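Local coordinates for protein alcohol dehydrogenase (Aeropyrum pernix, PDB 1H2B) that probably oxidises alcohols with NAD+ as a zinc-containing alcohol dehydrogenase, binding NAD beside a metal site in a cleft that can also hold a fatty acid, at residues N256-F261 against P272-R277; T213-D218 against M247-G252; A191-G196 against V268-Y273. All blocks are in the same frame, centred on the assembly; numbering follows the deposited sequence.

Contact 1: N256-F261 against P272-R277; sequences NVAMDF and PYLLGR. With NAJ (nicotinamide-adenine-dinucleotide (acidic form)), chain I.
Ala258 packs against the ends of Leu275 and Leu274 on one face of the parallel sheet in the Rossmann-type domain that binds NAD. Methyl CD2 of Leu275 makes the closest approach. It lies 3.8 Å from Ala258 CB and touches the backbone as well, with CD2 3.8 Å from Ala258 N. Leu275 holds CG anti to its carbonyl carbon (chi1 -61°), and this brings CD2 over the strand although CB does not point at it. Leu274 adds a looser touch, CD1 to Ala258 CB at 4.3 Å. No hydrogen bond crosses between the two segments; the side chains meet each other only through carbon. The next shell backs both sides. Ala258 is hydrogen-bonded through its backbone to Arg280 and Ile282 of the neighbouring strand. Leu281 of that strand packs on both Ala258 and Leu275, while Leu274 reaches Ala191 and Val193 on the other neighbouring strand. Within 272-277, Leu275 N bonds to Pro272 O at 3.3 Å, closing a turn ahead of strand 275-276. Further along the first strand, Asp260 OD1 accepts the amides of Val262 and Gly263. The strand then runs to the dinucleotide, where the carbonyl O of Phe261 sits 3.1 Å from C5D of the nicotinamide ribose.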
loop_
_atom_site.group_PDB
_atom_site.type_symbol
_atom_site.label_atom_id
_atom_site.label_comp_id
_atom_site.label_asym_id
_atom_site.label_seq_id
_atom_site.Cartn_x
_atom_site.Cartn_y
_atom_site.Cartn_z
ATOM N N ASN B 256 -11.938 0.773 -14.860
ATOM C CA ASN B 256 -10.896 1.023 -13.872
ATOM C C ASN B 256 -9.734 0.043 -14.014
ATOM O O ASN B 256 -8.554 0.392 -13.766
ATOM C CB ASN B 256 -11.507 0.915 -12.481
ATOM C CG ASN B 256 -12.635 1.903 -12.287
ATOM O OD1 ASN B 256 -13.744 1.744 -12.770
ATOM N ND2 ASN B 256 -12.308 2.993 -11.592
ATOM N N VAL B 257 -10.046 -1.204 -14.359
ATOM C CA VAL B 257 -9.009 -2.232 -14.578
ATOM C C VAL B 257 -9.448 -3.065 -15.785
ATOM O O VAL B 257 -10.622 -3.399 -15.908
ATOM C CB VAL B 257 -8.874 -3.185 -13.403
ATOM C CG1 VAL B 257 -7.872 -4.304 -13.742
ATOM C CG2 VAL B 257 -8.354 -2.451 -12.136
ATOM N N ALA B 258 -8.506 -3.302 -16.708
ATOM C CA ALA B 258 -8.726 -4.321 -17.749
ATOM C C ALA B 258 -7.695 -5.402 -17.546
ATOM O O ALA B 258 -6.584 -5.110 -17.112
ATOM C CB ALA B 258 -8.567 -3.717 -19.136
ATOM N N MET B 259 -8.061 -6.652 -17.848
ATOM C CA MET B 259 -7.176 -7.796 -17.605
ATOM C C MET B 259 -7.120 -8.585 -18.889
ATOM O O MET B 259 -8.137 -9.081 -19.331
ATOM C CB MET B 259 -7.744 -8.664 -16.460
ATOM C CG MET B 259 -7.962 -7.833 -15.153
ATOM S SD MET B 259 -8.437 -8.902 -13.835
ATOM C CE MET B 259 -6.873 -9.639 -13.395
ATOM N N ASP B 260 -5.933 -8.673 -19.513
ATOM C CA ASP B 260 -5.842 -9.397 -20.780
ATOM C C ASP B 260 -5.386 -10.821 -20.496
ATOM O O ASP B 260 -4.204 -11.033 -20.161
ATOM C CB ASP B 260 -4.825 -8.696 -21.682
ATOM C CG ASP B 260 -4.745 -9.335 -23.041
ATOM O OD1 ASP B 260 -5.262 -10.457 -23.200
ATOM O OD2 ASP B 260 -4.194 -8.755 -23.998
ATOM N N PHE B 261 -6.350 -11.759 -20.542
ATOM C CA PHE B 261 -6.074 -13.192 -20.397
ATOM C C PHE B 261 -6.070 -13.906 -21.744
ATOM O O PHE B 261 -6.405 -15.092 -21.823
ATOM C CB PHE B 261 -7.132 -13.831 -19.452
ATOM C CG PHE B 261 -6.952 -13.452 -18.033
ATOM C CD1 PHE B 261 -7.771 -12.499 -17.415
ATOM C CD2 PHE B 261 -6.002 -14.118 -17.266
ATOM C CE1 PHE B 261 -7.612 -12.205 -16.024
ATOM C CE2 PHE B 261 -5.806 -13.798 -15.890
ATOM C CZ PHE B 261 -6.666 -12.859 -15.262
ATOM N N PRO B 272 -5.709 -1.632 -24.089
ATOM C CA PRO B 272 -5.340 -0.341 -23.483
ATOM C C PRO B 272 -6.415 0.708 -23.714
ATOM O O PRO B 272 -6.547 1.591 -22.880
ATOM C CB PRO B 272 -4.037 0.046 -24.204
ATOM C CG PRO B 272 -3.493 -1.285 -24.716
ATOM C CD PRO B 272 -4.731 -2.106 -25.085
ATOM N N TYR B 273 -7.194 0.599 -24.815
ATOM C CA TYR B 273 -8.188 1.593 -25.154
ATOM C C TYR B 273 -9.465 1.388 -24.339
ATOM O O TYR B 273 -10.373 2.245 -24.431
ATOM C CB TYR B 273 -8.480 1.539 -26.663
ATOM C CG TYR B 273 -7.328 2.106 -27.451
ATOM C CD1 TYR B 273 -6.339 1.276 -27.924
ATOM C CD2 TYR B 273 -7.206 3.467 -27.640
ATOM C CE1 TYR B 273 -5.234 1.793 -28.655
ATOM C CE2 TYR B 273 -6.084 4.008 -28.352
ATOM C CZ TYR B 273 -5.132 3.148 -28.826
ATOM O OH TYR B 273 -4.060 3.672 -29.508
ATOM N N LEU B 274 -9.535 0.295 -23.554
ATOM C CA LEU B 274 -10.668 0.123 -22.609
ATOM C C LEU B 274 -10.526 0.974 -21.346
ATOM O O LEU B 274 -11.499 1.200 -20.617
ATOM C CB LEU B 274 -10.824 -1.345 -22.179
ATOM C CG LEU B 274 -10.959 -2.373 -23.314
ATOM C CD1 LEU B 274 -10.914 -3.766 -22.740
ATOM C CD2 LEU B 274 -12.245 -2.065 -24.088
ATOM N N LEU B 275 -9.314 1.460 -21.091
ATOM C CA LEU B 275 -9.020 2.061 -19.791
ATOM C C LEU B 275 -9.558 3.475 -19.625
ATOM O O LEU B 275 -9.431 4.345 -20.509
ATOM C CB LEU B 275 -7.506 2.131 -19.582
ATOM C CG LEU B 275 -6.786 0.775 -19.581
ATOM C CD1 LEU B 275 -5.269 1.047 -19.430
ATOM C CD2 LEU B 275 -7.271 -0.216 -18.489
ATOM N N GLY B 276 -10.125 3.706 -18.452
ATOM C CA GLY B 276 -10.491 5.051 -18.061
ATOM C C GLY B 276 -9.326 5.749 -17.377
ATOM O O GLY B 276 -8.203 5.227 -17.338
ATOM N N ARG B 277 -9.604 6.928 -16.804
ATOM C CA ARG B 277 -8.524 7.681 -16.119
ATOM C C ARG B 277 -7.986 6.934 -14.916
ATOM O O ARG B 277 -8.736 6.368 -14.102
ATOM C CB ARG B 277 -9.053 9.049 -15.693
ATOM C CG ARG B 277 -9.507 9.855 -16.867
ATOM C CD ARG B 277 -9.767 11.327 -16.541
ATOM N NE ARG B 277 -8.494 12.052 -16.291
ATOM C CZ ARG B 277 -7.613 12.459 -17.200
ATOM N NH1 ARG B 277 -7.810 12.281 -18.499
ATOM N NH2 ARG B 277 -6.534 13.131 -16.787
HETATM P PA NAJ I . -7.085 -20.208 -23.604
HETATM O O1A NAJ I . -6.776 -20.609 -25.019
HETATM O O2A NAJ I . -7.794 -21.207 -22.675
HETATM O O5B NAJ I . -8.057 -18.943 -23.537
HETATM C C5B NAJ I . -7.941 -17.836 -24.443
HETATM C C4B NAJ I . -9.340 -17.245 -24.487
HETATM O O4B NAJ I . -9.245 -16.005 -25.216
HETATM C C3B NAJ I . -10.372 -18.149 -25.160
HETATM O O3B NAJ I . -11.569 -18.272 -24.373
HETATM C C2B NAJ I . -10.569 -17.373 -26.455
HETATM O O2B NAJ I . -11.835 -17.610 -27.090
HETATM C C1B NAJ I . -10.401 -15.907 -26.037
HETATM N N9A NAJ I . -10.092 -14.983 -27.128
HETATM C C8A NAJ I . -9.361 -15.181 -28.308
HETATM N N7A NAJ I . -9.311 -14.013 -29.005
HETATM C C5A NAJ I . -10.005 -13.079 -28.292
HETATM C C6A NAJ I . -10.288 -11.751 -28.500
HETATM N N6A NAJ I . -9.911 -11.088 -29.601
HETATM N N1A NAJ I . -10.970 -11.068 -27.527
HETATM C C2A NAJ I . -11.442 -11.687 -26.383
HETATM N N3A NAJ I . -11.180 -13.000 -26.202
HETATM C C4A NAJ I . -10.478 -13.681 -27.145
HETATM O O3 NAJ I . -5.708 -19.719 -22.979
HETATM P PN NAJ I . -5.180 -19.831 -21.458
HETATM O O1N NAJ I . -4.512 -21.110 -21.249
HETATM O O2N NAJ I . -6.250 -19.401 -20.536
HETATM O O5D NAJ I . -3.987 -18.758 -21.526
HETATM C C5D NAJ I . -4.333 -17.386 -21.699
HETATM C C4D NAJ I . -3.078 -16.590 -22.016
HETATM O O4D NAJ I . -2.303 -16.489 -20.808
HETATM C C3D NAJ I . -2.151 -17.264 -23.027
HETATM O O3D NAJ I . -1.411 -16.235 -23.709
HETATM C C2D NAJ I . -1.193 -18.065 -22.133
HETATM O O2D NAJ I . 0.032 -18.405 -22.718
HETATM C C1D NAJ I . -1.017 -17.021 -21.015
HETATM N N1N NAJ I . -0.465 -17.460 -19.733
HETATM C C2N NAJ I . 0.178 -16.506 -19.001
HETATM C C3N NAJ I . 0.673 -16.821 -17.747
HETATM C C7N NAJ I . 1.431 -15.788 -16.979
HETATM O O7N NAJ I . 1.947 -16.214 -15.814
HETATM N N7N NAJ I . 1.561 -14.503 -17.324
HETATM C C4N NAJ I . 0.511 -18.122 -17.167
HETATM C C5N NAJ I . -0.323 -19.006 -17.909
HETATM C C6N NAJ I . -0.766 -18.685 -19.178
#

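Contact 2: T213-D218 against M247-G252; sequences TVIALD and MELTRG. With NAJ (nicotinamide-adenine-dinucleotide (acidic form)), chain I.
Ile215 and Leu249 lie alongside each other, pointing opposite ways, the isoleucine coming from a strand and the leucine from the last turn of a helix. The branch methyl CG2 of Ile215 lies 3.9 Å from Leu249 CD1. The tip of the isoleucine, CD1, slants across Thr250 and meets its CG2 at 4.1 Å. With chi1 58°, Thr250 OG1 sits between the backbone N and the carbonyl carbon and bonds to the carbonyl O of Val246, while CG2 is the methyl presented to the isoleucine. Val236 of strand 234-237 touches both Ile215 and Leu249. A Schellman motif ends the helix here, with Gly252 N to Met247 O at 2.8 Å, Arg251 N to Glu248 O at 3.2 Å and Arg251 at positive phi. The strand is the second of the Rossmann fold, and its C-terminal residue is an acid, as is characteristic of NAD-binding Rossmann domains. Asp218 uses one carboxylate oxygen for each hydroxyl of the adenosine ribose: O3B donates to OD1 at 2.8 Å and O2B to OD2 at 2.6 Å. OD1 also accepts the amide of Val195, which helps to fix the carboxylate. With an alanine at Asp218, both ribose hydroxyls and the Val195 amide would probably be left without their acceptor.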
loop_
_atom_site.group_PDB
_atom_site.type_symbol
_atom_site.label_atom_id
_atom_site.label_comp_id
_atom_site.label_asym_id
_atom_site.label_seq_id
_atom_site.Cartn_x
_atom_site.Cartn_y
_atom_site.Cartn_z
ATOM N N THR B 213 -17.966 -4.209 -10.769
ATOM C CA THR B 213 -18.862 -4.665 -11.851
ATOM C C THR B 213 -17.979 -5.342 -12.902
ATOM O O THR B 213 -17.060 -4.700 -13.416
ATOM C CB THR B 213 -19.607 -3.468 -12.440
ATOM O OG1 THR B 213 -20.455 -2.914 -11.403
ATOM C CG2 THR B 213 -20.559 -3.915 -13.520
ATOM N N VAL B 214 -18.307 -6.589 -13.232
ATOM C CA VAL B 214 -17.441 -7.425 -14.068
ATOM C C VAL B 214 -17.988 -7.476 -15.494
ATOM O O VAL B 214 -19.134 -7.901 -15.723
ATOM C CB VAL B 214 -17.345 -8.833 -13.504
ATOM C CG1 VAL B 214 -16.503 -9.710 -14.431
ATOM C CG2 VAL B 214 -16.731 -8.776 -12.092
ATOM N N ILE B 215 -17.191 -7.023 -16.462
ATOM C CA ILE B 215 -17.567 -7.103 -17.894
ATOM C C ILE B 215 -16.621 -8.150 -18.530
ATOM O O ILE B 215 -15.375 -7.952 -18.510
ATOM C CB ILE B 215 -17.369 -5.751 -18.607
ATOM C CG1 ILE B 215 -18.189 -4.625 -17.906
ATOM C CG2 ILE B 215 -17.755 -5.874 -20.114
ATOM C CD1 ILE B 215 -17.807 -3.222 -18.370
ATOM N N ALA B 216 -17.152 -9.255 -19.050
ATOM C CA ALA B 216 -16.268 -10.318 -19.598
ATOM C C ALA B 216 -16.341 -10.257 -21.112
ATOM O O ALA B 216 -17.465 -10.154 -21.686
ATOM C CB ALA B 216 -16.688 -11.700 -19.126
ATOM N N LEU B 217 -15.178 -10.362 -21.770
ATOM C CA LEU B 217 -15.097 -10.334 -23.238
ATOM C C LEU B 217 -14.589 -11.648 -23.766
ATOM O O LEU B 217 -13.653 -12.240 -23.223
ATOM C CB LEU B 217 -14.088 -9.256 -23.669
ATOM C CG LEU B 217 -14.698 -7.844 -23.792
ATOM C CD1 LEU B 217 -15.205 -7.335 -22.469
ATOM C CD2 LEU B 217 -13.666 -6.847 -24.328
ATOM N N ASP B 218 -15.216 -12.117 -24.851
ATOM C CA ASP B 218 -14.672 -13.265 -25.586
ATOM C C ASP B 218 -15.223 -13.203 -26.973
ATOM O O ASP B 218 -15.905 -12.263 -27.317
ATOM C CB ASP B 218 -15.014 -14.589 -24.884
ATOM C CG ASP B 218 -13.993 -15.652 -25.140
ATOM O OD1 ASP B 218 -13.201 -16.010 -24.231
ATOM O OD2 ASP B 218 -13.858 -16.179 -26.292
ATOM N N MET B 247 -17.208 1.162 -23.863
ATOM C CA MET B 247 -17.480 2.586 -23.647
ATOM C C MET B 247 -18.968 2.877 -23.411
ATOM O O MET B 247 -19.315 3.636 -22.494
ATOM C CB MET B 247 -16.844 3.445 -24.736
ATOM C CG MET B 247 -15.305 3.446 -24.645
ATOM S SD MET B 247 -14.769 4.124 -23.074
ATOM C CE MET B 247 -12.940 4.065 -23.218
ATOM N N GLU B 248 -19.852 2.229 -24.164
ATOM C CA GLU B 248 -21.297 2.345 -23.872
ATOM C C GLU B 248 -21.683 1.807 -22.485
ATOM O O GLU B 248 -22.444 2.455 -21.771
ATOM C CB GLU B 248 -22.112 1.695 -25.000
ATOM C CG GLU B 248 -22.085 2.500 -26.299
ATOM C CD GLU B 248 -22.795 1.802 -27.464
ATOM O OE1 GLU B 248 -23.592 0.862 -27.210
ATOM O OE2 GLU B 248 -22.560 2.187 -28.641
ATOM N N LEU B 249 -21.143 0.655 -22.079
ATOM C CA LEU B 249 -21.459 0.103 -20.768
ATOM C C LEU B 249 -21.024 1.003 -19.624
ATOM O O LEU B 249 -21.631 1.003 -18.542
ATOM C CB LEU B 249 -20.810 -1.262 -20.563
ATOM C CG LEU B 249 -21.470 -2.373 -21.383
ATOM C CD1 LEU B 249 -20.607 -3.579 -21.415
ATOM C CD2 LEU B 249 -22.822 -2.723 -20.733
ATOM N N THR B 250 -19.952 1.758 -19.861
ATOM C CA THR B 250 -19.381 2.553 -18.799
ATOM C C THR B 250 -19.681 4.013 -18.971
ATOM O O THR B 250 -19.038 4.849 -18.323
ATOM C CB THR B 250 -17.851 2.341 -18.735
ATOM O OG1 THR B 250 -17.284 2.683 -20.007
ATOM C CG2 THR B 250 -17.482 0.883 -18.472
ATOM N N ARG B 251 -20.626 4.340 -19.860
ATOM C CA ARG B 251 -21.063 5.719 -20.095
ATOM C C ARG B 251 -19.885 6.635 -20.457
ATOM O O ARG B 251 -19.824 7.813 -20.057
ATOM C CB ARG B 251 -21.870 6.264 -18.899
ATOM C CG ARG B 251 -23.153 5.503 -18.648
ATOM C CD ARG B 251 -23.936 5.988 -17.426
ATOM N NE ARG B 251 -25.374 5.774 -17.595
ATOM C CZ ARG B 251 -26.033 4.674 -17.220
ATOM N NH1 ARG B 251 -25.391 3.659 -16.642
ATOM N NH2 ARG B 251 -27.343 4.592 -17.427
ATOM N N GLY B 252 -18.944 6.052 -21.201
ATOM C CA GLY B 252 -17.812 6.742 -21.798
ATOM C C GLY B 252 -16.638 6.910 -20.856
ATOM O O GLY B 252 -15.641 7.561 -21.224
HETATM P PA NAJ I . -7.085 -20.208 -23.604
HETATM O O1A NAJ I . -6.776 -20.609 -25.019
HETATM O O2A NAJ I . -7.794 -21.207 -22.675
HETATM O O5B NAJ I . -8.057 -18.943 -23.537
HETATM C C5B NAJ I . -7.941 -17.836 -24.443
HETATM C C4B NAJ I . -9.340 -17.245 -24.487
HETATM O O4B NAJ I . -9.245 -16.005 -25.216
HETATM C C3B NAJ I . -10.372 -18.149 -25.160
HETATM O O3B NAJ I . -11.569 -18.272 -24.373
HETATM C C2B NAJ I . -10.569 -17.373 -26.455
HETATM O O2B NAJ I . -11.835 -17.610 -27.090
HETATM C C1B NAJ I . -10.401 -15.907 -26.037
HETATM N N9A NAJ I . -10.092 -14.983 -27.128
HETATM C C8A NAJ I . -9.361 -15.181 -28.308
HETATM N N7A NAJ I . -9.311 -14.013 -29.005
HETATM C C5A NAJ I . -10.005 -13.079 -28.292
HETATM C C6A NAJ I . -10.288 -11.751 -28.500
HETATM N N6A NAJ I . -9.911 -11.088 -29.601
HETATM N N1A NAJ I . -10.970 -11.068 -27.527
HETATM C C2A NAJ I . -11.442 -11.687 -26.383
HETATM N N3A NAJ I . -11.180 -13.000 -26.202
HETATM C C4A NAJ I . -10.478 -13.681 -27.145
HETATM O O3 NAJ I . -5.708 -19.719 -22.979
HETATM P PN NAJ I . -5.180 -19.831 -21.458
HETATM O O1N NAJ I . -4.512 -21.110 -21.249
HETATM O O2N NAJ I . -6.250 -19.401 -20.536
HETATM O O5D NAJ I . -3.987 -18.758 -21.526
HETATM C C5D NAJ I . -4.333 -17.386 -21.699
HETATM C C4D NAJ I . -3.078 -16.590 -22.016
HETATM O O4D NAJ I . -2.303 -16.489 -20.808
HETATM C C3D NAJ I . -2.151 -17.264 -23.027
HETATM O O3D NAJ I . -1.411 -16.235 -23.709
HETATM C C2D NAJ I . -1.193 -18.065 -22.133
HETATM O O2D NAJ I . 0.032 -18.405 -22.718
HETATM C C1D NAJ I . -1.017 -17.021 -21.015
HETATM N N1N NAJ I . -0.465 -17.460 -19.733
HETATM C C2N NAJ I . 0.178 -16.506 -19.001
HETATM C C3N NAJ I . 0.673 -16.821 -17.747
HETATM C C7N NAJ I . 1.431 -15.788 -16.979
HETATM O O7N NAJ I . 1.947 -16.214 -15.814
HETATM N N7N NAJ I . 1.561 -14.503 -17.324
HETATM C C4N NAJ I . 0.511 -18.122 -17.167
HETATM C C5N NAJ I . -0.323 -19.006 -17.909
HETATM C C6N NAJ I . -0.766 -18.685 -19.178
#

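Contact 3: A191-G196 against V268-Y273; sequences AIVGVG and VDYTPY. With NAJ (nicotinamide-adenine-dinucleotide (acidic form)), chain I.
Val193 closes the first strand of the Rossmann fold and gives the contact its largest buried surface, with Thr271 and Tyr270 as partners. The strand leads into a glycine-rich turn that fits the GxGxxG pattern, with Gly194 and Gly196 beside the dinucleotide. Gly196 CA lies 3.3 Å from the phosphate-ester oxygen O5B. The two methyls of Val193 take different partners. CG2 meets Thr271 CG2 at 3.9 Å, the two side chains crossing at a slant. Thr271 OG1 is bonded to the carbonyl O of Thr267, one helical turn back; its methyl is what takes part in this touch. CG1, anti to the backbone N of Val193 (chi1 177°), approaches the tyrosine obliquely and comes within 3.3 Å of Tyr270 OH. The same CG1 packs at 3.8 Å against C2A of the adenine. One valine methyl thus lies at the junction of strand, tyrosine and base. Leu217 and Ala238 also touch the tyrosine side chain, and Val262 packs on Val193. Adenine N1A lies at the edge of the Tyr270 ring, in its plane, and is hydrogen-bonded to Tyr270 OH at 2.8 Å by a bent bond, with an angle of 138° at the hydrogen.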
loop_
_atom_site.group_PDB
_atom_site.type_symbol
_atom_site.label_atom_id
_atom_site.label_comp_id
_atom_site.label_asym_id
_atom_site.label_seq_id
_atom_site.Cartn_x
_atom_site.Cartn_y
_atom_site.Cartn_z
ATOM N N ALA B 191 -12.851 -5.032 -16.821
ATOM C CA ALA B 191 -13.022 -5.850 -18.039
ATOM C C ALA B 191 -12.069 -7.024 -17.939
ATOM O O ALA B 191 -10.846 -6.846 -17.784
ATOM C CB ALA B 191 -12.667 -5.067 -19.272
ATOM N N ILE B 192 -12.622 -8.228 -17.996
ATOM C CA ILE B 192 -11.807 -9.441 -17.970
ATOM C C ILE B 192 -11.876 -9.957 -19.395
ATOM O O ILE B 192 -12.971 -10.259 -19.899
ATOM C CB ILE B 192 -12.319 -10.448 -16.843
ATOM C CG1 ILE B 192 -11.424 -11.686 -16.739
ATOM C CG2 ILE B 192 -13.843 -10.786 -16.973
ATOM C CD1 ILE B 192 -11.552 -12.656 -17.892
ATOM N N VAL B 193 -10.738 -9.975 -20.077
ATOM C CA VAL B 193 -10.741 -10.225 -21.513
ATOM C C VAL B 193 -10.163 -11.602 -21.770
ATOM O O VAL B 193 -8.980 -11.841 -21.481
ATOM C CB VAL B 193 -9.879 -9.153 -22.219
ATOM C CG1 VAL B 193 -9.804 -9.448 -23.729
ATOM C CG2 VAL B 193 -10.419 -7.758 -21.919
ATOM N N GLY B 194 -11.004 -12.514 -22.318
ATOM C CA GLY B 194 -10.598 -13.878 -22.551
ATOM C C GLY B 194 -11.113 -14.779 -21.470
ATOM O O GLY B 194 -10.508 -14.820 -20.399
ATOM N N VAL B 195 -12.239 -15.450 -21.741
ATOM C CA VAL B 195 -12.865 -16.339 -20.760
ATOM C C VAL B 195 -12.382 -17.753 -21.042
ATOM O O VAL B 195 -13.174 -18.667 -21.330
ATOM C CB VAL B 195 -14.416 -16.212 -20.767
ATOM C CG1 VAL B 195 -15.044 -17.050 -19.596
ATOM C CG2 VAL B 195 -14.845 -14.761 -20.651
ATOM N N GLY B 196 -11.055 -17.892 -20.952
ATOM C CA GLY B 196 -10.384 -19.135 -21.267
ATOM C C GLY B 196 -10.042 -19.934 -20.036
ATOM O O GLY B 196 -10.726 -19.837 -19.014
ATOM N N VAL B 268 -4.054 -7.259 -27.391
ATOM C CA VAL B 268 -3.055 -6.292 -26.887
ATOM C C VAL B 268 -3.285 -4.938 -27.554
ATOM O O VAL B 268 -3.002 -3.902 -26.967
ATOM C CB VAL B 268 -1.645 -6.890 -27.126
ATOM C CG1 VAL B 268 -0.516 -5.883 -26.888
ATOM C CG2 VAL B 268 -1.445 -8.090 -26.227
ATOM N N ASP B 269 -3.869 -4.974 -28.734
ATOM C CA ASP B 269 -4.156 -3.725 -29.413
ATOM C C ASP B 269 -5.342 -3.003 -28.867
ATOM O O ASP B 269 -5.290 -1.797 -28.740
ATOM C CB ASP B 269 -4.250 -3.897 -30.871
ATOM C CG ASP B 269 -2.840 -3.951 -31.494
ATOM O OD1 ASP B 269 -1.824 -3.291 -31.023
ATOM O OD2 ASP B 269 -2.717 -4.672 -32.424
ATOM N N TYR B 270 -6.412 -3.726 -28.513
ATOM C CA TYR B 270 -7.593 -3.002 -28.043
ATOM C C TYR B 270 -7.685 -2.790 -26.524
ATOM O O TYR B 270 -8.329 -1.809 -26.068
ATOM C CB TYR B 270 -8.925 -3.595 -28.599
ATOM C CG TYR B 270 -9.457 -4.906 -28.013
ATOM C CD1 TYR B 270 -10.049 -4.945 -26.735
ATOM C CD2 TYR B 270 -9.473 -6.068 -28.796
ATOM C CE1 TYR B 270 -10.564 -6.114 -26.244
ATOM C CE2 TYR B 270 -9.995 -7.271 -28.316
ATOM C CZ TYR B 270 -10.544 -7.269 -27.039
ATOM O OH TYR B 270 -11.093 -8.427 -26.544
ATOM N N THR B 271 -7.057 -3.683 -25.753
ATOM C CA THR B 271 -7.289 -3.579 -24.306
ATOM C C THR B 271 -6.815 -2.262 -23.666
ATOM O O THR B 271 -7.484 -1.762 -22.799
ATOM C CB THR B 271 -6.776 -4.785 -23.522
ATOM O OG1 THR B 271 -5.408 -5.063 -23.870
ATOM C CG2 THR B 271 -7.599 -6.051 -23.922
ATOM N N PRO B 272 -5.709 -1.632 -24.089
ATOM C CA PRO B 272 -5.340 -0.341 -23.483
ATOM C C PRO B 272 -6.415 0.708 -23.714
ATOM O O PRO B 272 -6.547 1.591 -22.880
ATOM C CB PRO B 272 -4.037 0.046 -24.204
ATOM C CG PRO B 272 -3.493 -1.285 -24.716
ATOM C CD PRO B 272 -4.731 -2.106 -25.085
ATOM N N TYR B 273 -7.194 0.599 -24.815
ATOM C CA TYR B 273 -8.188 1.593 -25.154
ATOM C C TYR B 273 -9.465 1.388 -24.339
ATOM O O TYR B 273 -10.373 2.245 -24.431
ATOM C CB TYR B 273 -8.480 1.539 -26.663
ATOM C CG TYR B 273 -7.328 2.106 -27.451
ATOM C CD1 TYR B 273 -6.339 1.276 -27.924
ATOM C CD2 TYR B 273 -7.206 3.467 -27.640
ATOM C CE1 TYR B 273 -5.234 1.793 -28.655
ATOM C CE2 TYR B 273 -6.084 4.008 -28.352
ATOM C CZ TYR B 273 -5.132 3.148 -28.826
ATOM O OH TYR B 273 -4.060 3.672 -29.508
HETATM P PA NAJ I . -7.085 -20.208 -23.604
HETATM O O1A NAJ I . -6.776 -20.609 -25.019
HETATM O O2A NAJ I . -7.794 -21.207 -22.675
HETATM O O5B NAJ I . -8.057 -18.943 -23.537
HETATM C C5B NAJ I . -7.941 -17.836 -24.443
HETATM C C4B NAJ I . -9.340 -17.245 -24.487
HETATM O O4B NAJ I . -9.245 -16.005 -25.216
HETATM C C3B NAJ I . -10.372 -18.149 -25.160
HETATM O O3B NAJ I . -11.569 -18.272 -24.373
HETATM C C2B NAJ I . -10.569 -17.373 -26.455
HETATM O O2B NAJ I . -11.835 -17.610 -27.090
HETATM C C1B NAJ I . -10.401 -15.907 -26.037
HETATM N N9A NAJ I . -10.092 -14.983 -27.128
HETATM C C8A NAJ I . -9.361 -15.181 -28.308
HETATM N N7A NAJ I . -9.311 -14.013 -29.005
HETATM C C5A NAJ I . -10.005 -13.079 -28.292
HETATM C C6A NAJ I . -10.288 -11.751 -28.500
HETATM N N6A NAJ I . -9.911 -11.088 -29.601
HETATM N N1A NAJ I . -10.970 -11.068 -27.527
HETATM C C2A NAJ I . -11.442 -11.687 -26.383
HETATM N N3A NAJ I . -11.180 -13.000 -26.202
HETATM C C4A NAJ I . -10.478 -13.681 -27.145
HETATM O O3 NAJ I . -5.708 -19.719 -22.979
HETATM P PN NAJ I . -5.180 -19.831 -21.458
HETATM O O1N NAJ I . -4.512 -21.110 -21.249
HETATM O O2N NAJ I . -6.250 -19.401 -20.536
HETATM O O5D NAJ I . -3.987 -18.758 -21.526
HETATM C C5D NAJ I . -4.333 -17.386 -21.699
HETATM C C4D NAJ I . -3.078 -16.590 -22.016
HETATM O O4D NAJ I . -2.303 -16.489 -20.808
HETATM C C3D NAJ I . -2.151 -17.264 -23.027
HETATM O O3D NAJ I . -1.411 -16.235 -23.709
HETATM C C2D NAJ I . -1.193 -18.065 -22.133
HETATM O O2D NAJ I . 0.032 -18.405 -22.718
HETATM C C1D NAJ I . -1.017 -17.021 -21.015
HETATM N N1N NAJ I . -0.465 -17.460 -19.733
HETATM C C2N NAJ I . 0.178 -16.506 -19.001
HETATM C C3N NAJ I . 0.673 -16.821 -17.747
HETATM C C7N NAJ I . 1.431 -15.788 -16.979
HETATM O O7N NAJ I . 1.947 -16.214 -15.814
HETATM N N7N NAJ I . 1.561 -14.503 -17.324
HETATM C C4N NAJ I . 0.511 -18.122 -17.167
HETATM C C5N NAJ I . -0.323 -19.006 -17.909
HETATM C C6N NAJ I . -0.766 -18.685 -19.178
#

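All three contacts pack on one face of the parallel Rossmann sheet, and each has an end that reaches NAD. Contact 3 takes the first strand, 189-193, which lies between the strand of contact 2 (213-218) and that of contact 1 (255-260). Contacts 1 and 3 share Pro272 and Tyr273, and probable backbone hydrogen bonds join their strands, as from Phe261 N to Val193 O. A probable bond from Gly194 N to Leu217 O likewise joins contacts 2 and 3. The touching residues of contact 1 are all buried, while contacts 2 and 3 each include one partly exposed residue, Leu249 and Tyr270. Across each pair of segments the packing is mainly apolar. Polar chemistry gathers at the cofactor: a carboxylate on the ribose in contact 2, a phenol on the adenine in contact 3.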